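Penicillin-binding protein 2B (Streptococcus pneumoniae, PDB 2WAD) probably forms peptide cross-links between adjacent glycan strands of cell-wall peptidoglycan, as a penicillin-binding transpeptidase of the elongasome that builds the peripheral wall. Local coordinates at residues 390-395 against 476-481; 482-487 against 570-575; 489-494 against 542-547. One frame throughout, in Å; residues are numbered along the deposited sequence.

Contact 1: residues 390-395 against 476-481; sequences AATISS and GKLRST. Unlike the reference sequence in segment 476-481: Gly476 (reference Glu).
Ser395 and Thr481 join two helices in a buried helix-helix contact of the transpeptidase domain, which has the penicillin-binding fold related to the serine beta-lactamases. Helix 389-398 begins just after Ser386, the residue inferred to carry the acyl-ester; Ser386 and Lys389 fit the SxxK motif of this family. The helix crosses helix 471-484 at 123°, with the axes of the two short segments 8.9 Å apart at closest approach. The small residues Ser395 and Thr481 meet where their CA atoms are 5.6 Å apart. The side chain of Thr392 is about 9 Å from that of Ser386, near the probable catalytic serine without touching it. CG2 of Thr392 meets CD1 of Leu478 at 3.9 Å, while the hydroxyl of Thr392 bonds to the carbonyl of Ala516. Thr481 splits its two branches between different tasks. Its CG2 lies opposite the backbone N about the CA-CB bond and reaches into helix 389-398, touching CB of Ser394 and coming within 3.5 Å of Ala391 O. Its OG1 bonds to Glu398, one turn after Ser395, and to Ser395 itself. In Ser395 the CA-CB bond points toward helix 471-484 and OG is anti to the backbone N (chi1 -159°); OG donates to Thr481 OG1 over 2.9 Å.

Contact 2: residues 482-487 against 570-575; sequences FGEYGL and EINKVN. Unlike the reference sequence in segment 570-575: Ile571 (reference Met).
Asn572 and Glu484 meet through a side-chain amide and a backbone carbonyl. ND2 of Asn572 donates to Glu484 O at 3.1 Å, almost straight at 178°. The oxygen lies in the amide plane, and the donor lies in the carbonyl plane on a lone pair. The Glu484 side chain, extended beyond CG, brings OE2 to the backbone N of Asn575, 3.1 Å away. This N-H arrives on the syn side, 27° out of the carboxylate plane, and the bond is bent. A water ties the polar groups together: it donates to Glu484 OE2 and Lys573 O and accepts from Asn572 ND2. Next to this network, CG2 of Val574 makes a CH-pi contact over one face of the Tyr485 ring, offset toward the rim and 4.0 Å from the centroid. CG1 lies 3.7 Å from Tyr485 OH, which hydrogen-bonds to Ser394 OG of helix 389-398. Helix 471-484 ends here in a Schellman motif. Gly486 has positive phi; Leu487 N bonds to Phe482 O and Gly486 N to Gly483 O. Farther out, Tyr485 stacks edge-to-face with Tyr531. Asn572 OD1 accepts from Arg541, whose strand 540-542 pairs antiparallel with strand 570-573. Glu484 OE1 lies close to Glu398 OE1, which might raise the proton affinity of one of them.

Contact 3: residues 489-494 against 542-547; sequences SATGID and LAPHIV. Unlike the reference sequence in segment 489-494: Ser489 (reference Thr). Unlike the reference sequence in segment 542-547: Leu542 (reference Val), His545 (reference Arg).
Asp494 and the backbone of Ile546 and Val547 supply the direct hydrogen bonds between these two loops. OD1 takes the N-H of Ile546 at 2.9 Å, and OD2 takes that of Val547 at 3.1 Å. Each oxygen uses its syn lone pair, so one carboxylate spans two successive amides. Ile546 N also makes a weak bond to OD2. The Asp494 carboxyl carbon lies between its backbone N and carbonyl carbon (chi1 53°), which turns the group onto segment 542-547. Tyr272 OH gives OD2 a further bond. At Gly492, one water donates to both Gly492 O and Pro544 O and bridges the two backbones. The CA of Ile493 makes a nearly linear CA-H...O contact with Pro544 O at 3.3 Å. Within 489-494, Thr491 OG1 accepts from Ile493 N in an ST turn, and Glu498 is its other partner. In this part of the transpeptidase domain, 489-494 belongs to the loop after helix 471-484, while 542-547 runs from the end of strand 540-542 to the start of strand 547-553. CG of Pro544 meets CB of Ile493 at 4.1 Å, and Met526 of helix 525-536 touches both residues. Gly492, with positive phi (91°), has no side chain to meet Ala543, and their CA atoms are 4.8 Å apart. The CD1 methyls of Ile493 and Ile546 meet at 3.8 Å.

In the fold
All three contacts lie in the transpeptidase domain. Contacts 1 and 2 share helix 471-484, and their centres are 10 Å apart. They touch where Tyr485 OH reaches Ser394 OG, a probable hydrogen bond, and where Phe482 packs on Ala391 and Thr392. Contact 3 is centred 12 Å from contact 2 and 21 Å from contact 1. Gly483 O and Ser489 OG probably bond across contacts 2 and 3, and Ile571 packs on Thr491 and Ala543. Along the chain, contact 1 closes before contact 2 opens, and contact 3 lies inside the loop that contact 2 closes. Together they form a continuous path from the helix that starts just after the probable nucleophile Ser386 to the loop leading into strand 547-553.

Contact 1: residues 390-395 against 476-481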
loop_
_atom_site.group_PDB
_atom_site.type_symbol
_atom_site.label_atom_id
_atom_site.label_comp_id
_atom_site.label_asym_id
_atom_site.label_seq_id
_atom_site.Cartn_x
_atom_site.Cartn_y
_atom_site.Cartn_z
ATOM N N ALA A 390 4.246 -22.956 14.876
ATOM C CA ALA A 390 2.844 -23.202 15.208
ATOM C C ALA A 390 1.973 -23.516 13.988
ATOM O O ALA A 390 0.968 -24.243 14.104
ATOM C CB ALA A 390 2.271 -22.020 15.928
ATOM N N ALA A 391 2.335 -22.978 12.823
ATOM C CA ALA A 391 1.561 -23.278 11.622
ATOM C C ALA A 391 1.873 -24.699 11.144
ATOM O O ALA A 391 0.984 -25.403 10.659
ATOM C CB ALA A 391 1.781 -22.228 10.508
ATOM N N THR A 392 3.118 -25.138 11.293
ATOM C CA THR A 392 3.487 -26.507 10.904
ATOM C C THR A 392 2.821 -27.579 11.745
ATOM O O THR A 392 2.394 -28.602 11.209
ATOM C CB THR A 392 4.997 -26.744 11.010
ATOM O OG1 THR A 392 5.674 -25.697 10.301
ATOM C CG2 THR A 392 5.346 -28.082 10.401
ATOM N N ILE A 393 2.779 -27.364 13.059
ATOM C CA ILE A 393 1.998 -28.214 13.937
ATOM C C ILE A 393 0.528 -28.219 13.521
ATOM O O ILE A 393 -0.128 -29.260 13.535
ATOM C CB ILE A 393 2.174 -27.820 15.426
ATOM C CG1 ILE A 393 3.649 -27.927 15.828
ATOM C CG2 ILE A 393 1.440 -28.782 16.352
ATOM C CD1 ILE A 393 3.975 -27.350 17.221
ATOM N N SER A 394 -0.025 -27.058 13.189
ATOM C CA SER A 394 -1.421 -27.029 12.759
ATOM C C SER A 394 -1.622 -27.981 11.560
ATOM O O SER A 394 -2.589 -28.736 11.492
ATOM C CB SER A 394 -1.837 -25.614 12.365
ATOM O OG SER A 394 -1.754 -24.710 13.454
ATOM N N SER A 395 -0.704 -27.932 10.608
ATOM C CA SER A 395 -0.772 -28.785 9.436
ATOM C C SER A 395 -0.722 -30.263 9.823
ATOM O O SER A 395 -1.353 -31.082 9.166
ATOM C CB SER A 395 0.346 -28.428 8.461
ATOM O OG SER A 395 0.032 -28.870 7.151
ATOM N N GLY A 476 2.254 -29.086 -0.905
ATOM C CA GLY A 476 0.983 -28.379 -1.094
ATOM C C GLY A 476 0.150 -28.276 0.171
ATOM O O GLY A 476 -0.502 -27.255 0.435
ATOM N N LYS A 477 0.140 -29.348 0.954
ATOM C CA LYS A 477 -0.645 -29.362 2.183
ATOM C C LYS A 477 -0.057 -28.444 3.256
ATOM O O LYS A 477 -0.805 -27.795 3.991
ATOM C CB LYS A 477 -0.756 -30.777 2.733
ATOM C CG LYS A 477 -1.707 -31.690 1.979
ATOM C CD LYS A 477 -1.590 -33.119 2.506
ATOM C CE LYS A 477 -2.426 -34.086 1.662
ATOM N NZ LYS A 477 -2.684 -35.378 2.368
ATOM N N LEU A 478 1.275 -28.437 3.356
ATOM C CA LEU A 478 1.993 -27.547 4.261
ATOM C C LEU A 478 1.715 -26.095 3.893
ATOM O O LEU A 478 1.301 -25.318 4.761
ATOM C CB LEU A 478 3.514 -27.836 4.229
ATOM C CG LEU A 478 4.392 -27.036 5.210
ATOM C CD1 LEU A 478 4.161 -27.472 6.685
ATOM C CD2 LEU A 478 5.882 -27.133 4.867
ATOM N N ARG A 479 1.940 -25.738 2.622
ATOM C CA ARG A 479 1.761 -24.365 2.157
ATOM C C ARG A 479 0.305 -23.907 2.229
ATOM O O ARG A 479 -0.010 -22.708 2.378
ATOM C CB ARG A 479 2.308 -24.164 0.741
ATOM C CG ARG A 479 3.829 -24.259 0.573
ATOM C CD ARG A 479 4.235 -24.020 -0.886
ATOM N NE ARG A 479 5.624 -23.569 -1.009
ATOM C CZ ARG A 479 6.391 -23.724 -2.082
ATOM N NH1 ARG A 479 5.912 -24.325 -3.174
ATOM N NH2 ARG A 479 7.639 -23.266 -2.079
ATOM N N SER A 480 -0.598 -24.875 2.164
ATOM C CA SER A 480 -2.014 -24.552 2.320
ATOM C C SER A 480 -2.347 -24.150 3.746
ATOM O O SER A 480 -3.034 -23.140 3.981
ATOM C CB SER A 480 -2.908 -25.688 1.785
ATOM O OG SER A 480 -4.211 -25.639 2.339
ATOM N N THR A 481 -1.890 -24.938 4.714
ATOM C CA THR A 481 -1.979 -24.471 6.102
ATOM C C THR A 481 -1.308 -23.118 6.334
ATOM O O THR A 481 -1.899 -22.234 6.937
ATOM C CB THR A 481 -1.374 -25.481 7.091
ATOM O OG1 THR A 481 -1.893 -26.783 6.793
ATOM C CG2 THR A 481 -1.742 -25.080 8.523
#

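Contact 2: residues 482-487 against 570-575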
loop_
_atom_site.group_PDB
_atom_site.type_symbol
_atom_site.label_atom_id
_atom_site.label_comp_id
_atom_site.label_asym_id
_atom_site.label_seq_id
_atom_site.Cartn_x
_atom_site.Cartn_y
_atom_site.Cartn_z
ATOM N N PHE A 482 -0.051 -22.962 5.922
ATOM C CA PHE A 482 0.616 -21.656 5.988
ATOM C C PHE A 482 -0.260 -20.514 5.435
ATOM O O PHE A 482 -0.452 -19.497 6.112
ATOM C CB PHE A 482 1.952 -21.720 5.237
ATOM C CG PHE A 482 3.034 -22.518 5.950
ATOM C CD1 PHE A 482 2.939 -22.824 7.298
ATOM C CD2 PHE A 482 4.161 -22.943 5.270
ATOM C CE1 PHE A 482 3.934 -23.552 7.948
ATOM C CE2 PHE A 482 5.182 -23.639 5.926
ATOM C CZ PHE A 482 5.068 -23.965 7.270
ATOM N N GLY A 483 -0.810 -20.688 4.232
ATOM C CA GLY A 483 -1.764 -19.748 3.645
ATOM C C GLY A 483 -2.990 -19.440 4.493
ATOM O O GLY A 483 -3.484 -18.306 4.488
ATOM N N GLU A 484 -3.468 -20.413 5.272
ATOM C CA GLU A 484 -4.562 -20.146 6.217
ATOM C C GLU A 484 -4.234 -19.074 7.261
ATOM O O GLU A 484 -5.137 -18.507 7.886
ATOM C CB GLU A 484 -4.966 -21.419 6.956
ATOM C CG GLU A 484 -5.683 -22.456 6.094
ATOM C CD GLU A 484 -6.128 -23.628 6.950
ATOM O OE1 GLU A 484 -5.313 -24.524 7.214
ATOM O OE2 GLU A 484 -7.288 -23.652 7.391
ATOM N N TYR A 485 -2.942 -18.816 7.459
ATOM C CA TYR A 485 -2.501 -17.869 8.475
ATOM C C TYR A 485 -1.966 -16.631 7.804
ATOM O O TYR A 485 -1.500 -15.676 8.471
ATOM C CB TYR A 485 -1.420 -18.468 9.351
ATOM C CG TYR A 485 -1.893 -19.424 10.420
ATOM C CD1 TYR A 485 -2.330 -18.967 11.651
ATOM C CD2 TYR A 485 -1.769 -20.803 10.241
ATOM C CE1 TYR A 485 -2.734 -19.879 12.656
ATOM C CE2 TYR A 485 -2.132 -21.700 11.232
ATOM C CZ TYR A 485 -2.611 -21.242 12.444
ATOM O OH TYR A 485 -2.993 -22.156 13.425
ATOM N N GLY A 486 -2.049 -16.646 6.474
ATOM C CA GLY A 486 -1.574 -15.528 5.664
ATOM C C GLY A 486 -0.106 -15.623 5.307
ATOM O O GLY A 486 0.501 -14.690 4.768
ATOM N N LEU A 487 0.504 -16.752 5.622
ATOM C CA LEU A 487 1.912 -16.951 5.276
ATOM C C LEU A 487 2.003 -17.506 3.840
ATOM O O LEU A 487 1.796 -18.696 3.621
ATOM C CB LEU A 487 2.539 -17.933 6.279
ATOM C CG LEU A 487 2.454 -17.519 7.764
ATOM C CD1 LEU A 487 2.934 -18.595 8.702
ATOM C CD2 LEU A 487 3.259 -16.231 7.985
ATOM N N GLU A 570 -13.731 -11.075 7.862
ATOM C CA GLU A 570 -13.227 -12.424 8.081
ATOM C C GLU A 570 -12.889 -13.090 6.749
ATOM O O GLU A 570 -13.717 -13.084 5.832
ATOM C CB GLU A 570 -14.249 -13.271 8.838
ATOM C CG GLU A 570 -14.587 -12.709 10.185
ATOM C CD GLU A 570 -15.856 -11.883 10.184
ATOM O OE1 GLU A 570 -16.293 -11.433 9.104
ATOM O OE2 GLU A 570 -16.418 -11.692 11.279
ATOM N N ILE A 571 -11.681 -13.644 6.645
ATOM C CA ILE A 571 -11.189 -14.214 5.392
ATOM C C ILE A 571 -11.341 -15.740 5.350
ATOM O O ILE A 571 -11.688 -16.321 4.314
ATOM C CB ILE A 571 -9.701 -13.850 5.135
ATOM C CG1 ILE A 571 -9.514 -12.325 5.122
ATOM C CG2 ILE A 571 -9.192 -14.451 3.802
ATOM C CD1 ILE A 571 -8.089 -11.868 4.794
ATOM N N ASN A 572 -11.052 -16.377 6.480
ATOM C CA ASN A 572 -11.190 -17.820 6.652
ATOM C C ASN A 572 -11.057 -18.157 8.129
ATOM O O ASN A 572 -10.693 -17.294 8.932
ATOM C CB ASN A 572 -10.119 -18.575 5.865
ATOM C CG ASN A 572 -8.707 -18.220 6.304
ATOM O OD1 ASN A 572 -8.222 -17.144 5.989
ATOM N ND2 ASN A 572 -8.039 -19.128 7.012
ATOM N N LYS A 573 -11.352 -19.409 8.472
ATOM C CA LYS A 573 -11.143 -19.906 9.828
ATOM C C LYS A 573 -10.177 -21.060 9.705
ATOM O O LYS A 573 -10.478 -21.981 8.966
ATOM C CB LYS A 573 -12.440 -20.449 10.429
ATOM C CG LYS A 573 -12.353 -20.644 11.928
ATOM C CD LYS A 573 -13.570 -21.360 12.504
ATOM C CE LYS A 573 -13.513 -21.397 14.021
ATOM N NZ LYS A 573 -12.192 -21.920 14.451
ATOM N N VAL A 574 -9.049 -21.021 10.420
ATOM C CA VAL A 574 -8.088 -22.121 10.407
ATOM C C VAL A 574 -8.764 -23.428 10.839
ATOM O O VAL A 574 -9.484 -23.467 11.837
ATOM C CB VAL A 574 -6.849 -21.834 11.325
ATOM C CG1 VAL A 574 -5.851 -23.032 11.297
ATOM C CG2 VAL A 574 -6.159 -20.487 10.921
ATOM N N ASN A 575 -8.482 -24.505 10.107
ATOM C CA ASN A 575 -9.181 -25.790 10.249
ATOM C C ASN A 575 -8.632 -26.692 11.353
ATOM O O ASN A 575 -8.279 -27.863 11.119
ATOM C CB ASN A 575 -9.214 -26.546 8.908
ATOM C CG ASN A 575 -10.144 -27.753 8.957
ATOM O OD1 ASN A 575 -11.129 -27.736 9.692
ATOM N ND2 ASN A 575 -9.821 -28.807 8.216
HETATM O O HOH W 1 -8.776 -21.763 6.429
#

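Contact 3: residues 489-494 against 542-547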
loop_
_atom_site.group_PDB
_atom_site.type_symbol
_atom_site.label_atom_id
_atom_site.label_comp_id
_atom_site.label_asym_id
_atom_site.label_seq_id
_atom_site.Cartn_x
_atom_site.Cartn_y
_atom_site.Cartn_z
ATOM N N SER A 489 0.109 -16.133 1.317
ATOM C CA SER A 489 -1.122 -15.773 0.613
ATOM C C SER A 489 -1.366 -14.285 0.797
ATOM O O SER A 489 -0.794 -13.690 1.714
ATOM C CB SER A 489 -2.330 -16.562 1.156
ATOM O OG SER A 489 -2.437 -16.415 2.562
ATOM N N ALA A 490 -2.198 -13.710 -0.072
ATOM C CA ALA A 490 -2.705 -12.341 0.089
ATOM C C ALA A 490 -3.256 -12.105 1.481
ATOM O O ALA A 490 -4.042 -12.916 1.979
ATOM C CB ALA A 490 -3.808 -12.037 -0.952
ATOM N N THR A 491 -2.901 -10.961 2.069
ATOM C CA THR A 491 -3.389 -10.578 3.398
ATOM C C THR A 491 -4.758 -9.919 3.378
ATOM O O THR A 491 -5.481 -9.973 4.381
ATOM C CB THR A 491 -2.396 -9.648 4.154
ATOM O OG1 THR A 491 -2.294 -8.388 3.494
ATOM C CG2 THR A 491 -1.015 -10.245 4.226
ATOM N N GLY A 492 -5.110 -9.287 2.262
ATOM C CA GLY A 492 -6.337 -8.491 2.179
ATOM C C GLY A 492 -6.166 -7.018 2.529
ATOM O O GLY A 492 -7.147 -6.255 2.642
ATOM N N ILE A 493 -4.921 -6.603 2.762
ATOM C CA ILE A 493 -4.701 -5.236 3.235
ATOM C C ILE A 493 -5.185 -4.228 2.184
ATOM O O ILE A 493 -5.101 -4.508 0.984
ATOM C CB ILE A 493 -3.250 -4.962 3.605
ATOM C CG1 ILE A 493 -3.165 -3.680 4.446
ATOM C CG2 ILE A 493 -2.359 -4.906 2.377
ATOM C CD1 ILE A 493 -1.777 -3.329 4.836
ATOM N N ASP A 494 -5.706 -3.087 2.647
ATOM C CA ASP A 494 -6.305 -2.062 1.790
ATOM C C ASP A 494 -5.265 -1.154 1.111
ATOM O O ASP A 494 -5.269 0.078 1.270
ATOM C CB ASP A 494 -7.348 -1.254 2.582
ATOM C CG ASP A 494 -6.796 -0.669 3.911
ATOM O OD1 ASP A 494 -5.746 -1.140 4.442
ATOM O OD2 ASP A 494 -7.483 0.229 4.467
ATOM N N LEU A 542 -8.184 -12.155 9.870
ATOM C CA LEU A 542 -8.868 -10.912 9.552
ATOM C C LEU A 542 -8.009 -10.069 8.617
ATOM O O LEU A 542 -6.790 -10.020 8.760
ATOM C CB LEU A 542 -9.139 -10.137 10.838
ATOM C CG LEU A 542 -10.079 -10.707 11.914
ATOM C CD1 LEU A 542 -10.357 -9.615 12.971
ATOM C CD2 LEU A 542 -11.408 -11.221 11.334
ATOM N N ALA A 543 -8.637 -9.446 7.620
ATOM C CA ALA A 543 -7.908 -8.556 6.737
ATOM C C ALA A 543 -7.453 -7.355 7.554
ATOM O O ALA A 543 -8.247 -6.757 8.291
ATOM C CB ALA A 543 -8.790 -8.090 5.573
ATOM N N PRO A 544 -6.175 -6.974 7.397
ATOM C CA PRO A 544 -5.659 -5.771 8.032
ATOM C C PRO A 544 -6.172 -4.556 7.275
ATOM O O PRO A 544 -6.314 -4.598 6.057
ATOM C CB PRO A 544 -4.131 -5.896 7.904
ATOM C CG PRO A 544 -3.857 -7.108 7.100
ATOM C CD PRO A 544 -5.167 -7.659 6.576
ATOM N N HIS A 545 -6.542 -3.507 8.000
ATOM C CA HIS A 545 -7.095 -2.345 7.330
ATOM C C HIS A 545 -6.485 -1.115 7.993
ATOM O O HIS A 545 -6.422 -1.039 9.225
ATOM C CB HIS A 545 -8.641 -2.337 7.269
ATOM C CG HIS A 545 -9.335 -2.335 8.599
ATOM N ND1 HIS A 545 -9.767 -1.177 9.208
ATOM C CD2 HIS A 545 -9.727 -3.351 9.403
ATOM C CE1 HIS A 545 -10.368 -1.480 10.346
ATOM N NE2 HIS A 545 -10.350 -2.794 10.489
ATOM N N ILE A 546 -5.979 -0.211 7.156
ATOM C CA ILE A 546 -5.322 1.004 7.607
ATOM C C ILE A 546 -6.355 2.121 7.797
ATOM O O ILE A 546 -6.166 3.043 8.602
ATOM C CB ILE A 546 -4.276 1.441 6.562
ATOM C CG1 ILE A 546 -3.191 0.386 6.395
ATOM C CG2 ILE A 546 -3.641 2.769 6.963
ATOM C CD1 ILE A 546 -2.456 0.423 5.056
ATOM N N VAL A 547 -7.446 2.053 7.030
ATOM C CA VAL A 547 -8.529 3.019 7.155
ATOM C C VAL A 547 -9.549 2.570 8.194
ATOM O O VAL A 547 -9.926 1.402 8.207
ATOM C CB VAL A 547 -9.209 3.290 5.807
ATOM C CG1 VAL A 547 -10.440 4.156 6.027
ATOM C CG2 VAL A 547 -8.226 3.981 4.836
HETATM O O HOH W 2 -8.359 -4.430 3.975
#